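PDB 4FZR: SsfS6 from Streptomyces sp. SF2575, which is a member of the erythromycin biosynthesis protein CIII-like family with a GT-B fold of two Rossmann-like domains. Local coordinates for residues Lys204-Pro209 with Leu385-Asp390. Residues are numbered along the deposited sequence; the frame is centred on the assembly and turned at random.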
ATOM      1  N   LYS A 204     -21.798  -5.123  -6.381  1.00 29.36           N
ATOM      2  CA  LYS A 204     -21.366  -5.317  -5.004  1.00 26.09           C
ATOM      3  C   LYS A 204     -19.858  -5.532  -4.937  1.00 23.93           C
ATOM      4  O   LYS A 204     -19.264  -6.102  -5.850  1.00 22.90           O
ATOM      5  CB  LYS A 204     -22.076  -6.520  -4.377  1.00 22.28           C
ATOM      6  CG  LYS A 204     -23.543  -6.297  -4.061  1.00 36.88           C
ATOM      7  CD  LYS A 204     -23.728  -5.105  -3.142  1.00 31.44           C
ATOM      8  CE  LYS A 204     -25.177  -4.934  -2.737  1.00 37.24           C
ATOM      9  NZ  LYS A 204     -25.382  -3.708  -1.921  1.00 37.66           N
HETATM   10  N   MSE A 205     -19.249  -5.070  -3.848  1.00 19.05           N
HETATM   11  CA  MSE A 205     -17.839  -5.327  -3.586  1.00 22.81           C
HETATM   12  C   MSE A 205     -17.596  -5.458  -2.088  1.00 19.85           C
HETATM   13  O   MSE A 205     -18.160  -4.716  -1.289  1.00 17.69           O
HETATM   14  CB  MSE A 205     -16.962  -4.201  -4.136  1.00 15.92           C
HETATM   15  CG  MSE A 205     -15.464  -4.519  -4.062  1.00 28.51           C
HETATM   16 SE   MSE A 205     -14.265  -2.967  -4.056  1.00 27.80          SE
HETATM   17  CE  MSE A 205     -14.283  -2.482  -5.905  1.00 19.78           C
ATOM     18  N   ARG A 206     -16.750  -6.411  -1.714  0.52 18.53           N
ATOM     19  CA  ARG A 206     -16.383  -6.616  -0.320  0.52 18.44           C
ATOM     20  C   ARG A 206     -15.510  -5.464   0.171  0.52 17.98           C
ATOM     21  O   ARG A 206     -14.549  -5.080  -0.492  0.52 20.45           O
ATOM     22  CB  ARG A 206     -15.630  -7.938  -0.174  0.52 18.32           C
ATOM     23  CG  ARG A 206     -15.197  -8.267   1.242  0.52 18.49           C
ATOM     24  CD  ARG A 206     -14.371  -9.541   1.267  0.52 20.04           C
ATOM     25  NE  ARG A 206     -13.756  -9.777   2.569  0.52 24.18           N
ATOM     26  CZ  ARG A 206     -12.980 -10.819   2.850  0.52 20.94           C
ATOM     27  NH1 ARG A 206     -12.723 -11.730   1.922  0.52 20.42           N
ATOM     28  NH2 ARG A 206     -12.461 -10.955   4.062  0.52 21.61           N
ATOM     29  N   TYR A 207     -15.854  -4.911   1.331  1.00 13.06           N
ATOM     30  CA  TYR A 207     -15.105  -3.802   1.901  1.00 13.07           C
ATOM     31  C   TYR A 207     -13.864  -4.305   2.615  1.00 20.05           C
ATOM     32  O   TYR A 207     -13.961  -4.980   3.638  1.00 14.72           O
ATOM     33  CB  TYR A 207     -15.971  -3.024   2.884  1.00 14.74           C
ATOM     34  CG  TYR A 207     -15.273  -1.848   3.520  1.00 22.26           C
ATOM     35  CD1 TYR A 207     -15.203  -0.624   2.865  1.00 24.77           C
ATOM     36  CD2 TYR A 207     -14.696  -1.955   4.779  1.00 18.43           C
ATOM     37  CE1 TYR A 207     -14.574   0.461   3.445  1.00 27.07           C
ATOM     38  CE2 TYR A 207     -14.067  -0.874   5.369  1.00 19.96           C
ATOM     39  CZ  TYR A 207     -14.008   0.332   4.698  1.00 26.32           C
ATOM     40  OH  TYR A 207     -13.381   1.412   5.276  1.00 35.30           O
ATOM     41  N   VAL A 208     -12.699  -3.984   2.062  1.00 18.76           N
ATOM     42  CA  VAL A 208     -11.435  -4.300   2.712  1.00 14.99           C
ATOM     43  C   VAL A 208     -10.992  -3.065   3.498  1.00 17.33           C
ATOM     44  O   VAL A 208     -10.788  -1.996   2.920  1.00 16.39           O
ATOM     45  CB  VAL A 208     -10.360  -4.712   1.690  1.00 18.17           C
ATOM     46  CG1 VAL A 208      -9.001  -4.869   2.370  1.00 18.02           C
ATOM     47  CG2 VAL A 208     -10.767  -6.005   0.985  1.00 17.15           C
ATOM     48  N   PRO A 209     -10.871  -3.200   4.826  1.00 19.89           N
ATOM     49  CA  PRO A 209     -10.557  -2.027   5.652  1.00 24.65           C
ATOM     50  C   PRO A 209      -9.156  -1.466   5.419  1.00 29.59           C
ATOM     51  O   PRO A 209      -8.184  -2.225   5.356  1.00 21.60           O
ATOM     52  CB  PRO A 209     -10.669  -2.562   7.088  1.00 20.60           C
ATOM     53  CG  PRO A 209     -11.454  -3.833   6.981  1.00 18.60           C
ATOM     54  CD  PRO A 209     -11.130  -4.398   5.642  1.00 16.77           C
ATOM     55  N   LEU A 385     -18.905 -11.393  -0.811  1.00 22.19           N
ATOM     56  CA  LEU A 385     -18.963 -10.437  -1.909  1.00 19.67           C
ATOM     57  C   LEU A 385     -17.647 -10.436  -2.687  1.00 21.44           C
ATOM     58  O   LEU A 385     -16.608 -10.839  -2.160  1.00 21.46           O
ATOM     59  CB  LEU A 385     -19.294  -9.037  -1.382  1.00 17.24           C
ATOM     60  CG  LEU A 385     -20.665  -8.899  -0.713  1.00 28.95           C
ATOM     61  CD1 LEU A 385     -20.872  -7.473  -0.209  1.00 22.35           C
ATOM     62  CD2 LEU A 385     -21.781  -9.307  -1.673  1.00 23.55           C
ATOM     63  N   PRO A 386     -17.694 -10.010  -3.959  1.00 19.99           N
ATOM     64  CA  PRO A 386     -16.490  -9.938  -4.794  1.00 20.36           C
ATOM     65  C   PRO A 386     -15.430  -9.040  -4.164  1.00 18.01           C
ATOM     66  O   PRO A 386     -15.753  -7.934  -3.742  1.00 18.68           O
ATOM     67  CB  PRO A 386     -17.004  -9.315  -6.099  1.00 25.54           C
ATOM     68  CG  PRO A 386     -18.473  -9.587  -6.110  1.00 16.09           C
ATOM     69  CD  PRO A 386     -18.901  -9.569  -4.680  1.00 17.17           C
ATOM     70  N   THR A 387     -14.191  -9.513  -4.093  1.00 17.13           N
ATOM     71  CA  THR A 387     -13.099  -8.718  -3.540  1.00 16.59           C
ATOM     72  C   THR A 387     -12.704  -7.613  -4.512  1.00 17.69           C
ATOM     73  O   THR A 387     -13.077  -7.653  -5.685  1.00 18.06           O
ATOM     74  CB  THR A 387     -11.858  -9.582  -3.279  1.00 16.85           C
ATOM     75  OG1 THR A 387     -11.278  -9.978  -4.531  1.00 12.75           O
ATOM     76  CG2 THR A 387     -12.226 -10.812  -2.468  1.00 15.80           C
ATOM     77  N   PRO A 388     -11.953  -6.611  -4.025  1.00 20.00           N
ATOM     78  CA  PRO A 388     -11.378  -5.588  -4.907  1.00 15.50           C
ATOM     79  C   PRO A 388     -10.586  -6.182  -6.074  1.00 11.35           C
ATOM     80  O   PRO A 388     -10.606  -5.625  -7.171  1.00  9.16           O
ATOM     81  CB  PRO A 388     -10.468  -4.801  -3.965  1.00 14.75           C
ATOM     82  CG  PRO A 388     -11.178  -4.882  -2.649  1.00 12.17           C
ATOM     83  CD  PRO A 388     -11.775  -6.269  -2.602  1.00 13.07           C
ATOM     84  N   ALA A 389      -9.900  -7.297  -5.845  1.00 10.01           N
ATOM     85  CA  ALA A 389      -9.186  -7.978  -6.923  1.00 15.71           C
ATOM     86  C   ALA A 389     -10.172  -8.476  -7.983  1.00 20.99           C
ATOM     87  O   ALA A 389      -9.901  -8.388  -9.183  1.00 16.41           O
ATOM     88  CB  ALA A 389      -8.363  -9.137  -6.373  1.00 12.83           C
ATOM     89  N   ASP A 390     -11.318  -8.989  -7.532  1.00 21.37           N
ATOM     90  CA  ASP A 390     -12.368  -9.451  -8.441  1.00 17.12           C
ATOM     91  C   ASP A 390     -12.869  -8.285  -9.296  1.00 19.60           C
ATOM     92  O   ASP A 390     -13.033  -8.414 -10.510  1.00 26.04           O
ATOM     93  CB  ASP A 390     -13.556 -10.064  -7.676  1.00 14.17           C
ATOM     94  CG  ASP A 390     -13.191 -11.328  -6.901  1.00 22.69           C
ATOM     95  OD1 ASP A 390     -12.267 -12.059  -7.315  1.00 23.35           O
ATOM     96  OD2 ASP A 390     -13.849 -11.603  -5.873  1.00 26.25           O
TER
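In this GT-B fold the C-terminal tail crosses back to the N-terminal domain, and its last helix, 388-395, starts against the loop that follows strand 203-204. One backbone hydrogen bond joins the two segments: Arg206 N donates to Pro386 O over 2.7 Å, nearly straight at 174°. The same oxygen receives a CA-H...O contact from Met205 CA at 3.3 Å, which leaves Pro386 O facing two consecutive residues of the loop. Apolar side chains pack around this bond. Leu385 reaches over the loop and sets CD2 3.9 Å from Lys204 CB, while the ring of Pro386 lies against the Lys204 carbonyl, CG to O 3.6 Å. With CG anti to the backbone N (chi1 -172°), the selenomethionine Met205 runs past Pro386 O and brings SE to 3.9 Å from Pro388 CG, the two side chains crossing at about a right angle. Val208 points toward the tail and presses CG2 on Pro388 CD at 3.7 Å, so the proline ring is touched by both Met205 and Val208. Thr387, at the N-cap of helix 388-395, and Asp390 in its first turn form a capping box: Asp390 N donates to Thr387 OG1, and Thr387 N reaches Asp390 OD2 at 2.8 Å from above the carboxylate plane. Asp390 OD1 is engaged by Arg393, one turn further along. Lys204 carries its amine away from the tail to salt bridges with Asp188 and Glu195. Helix 33-41 packs on Met205 and Pro388 through Leu35 and Ala38, Tyr207 and Pro209 rest on helix 310-318 of the C-terminal domain, and Ala41 of the second subunit packs on Thr387 and Pro388.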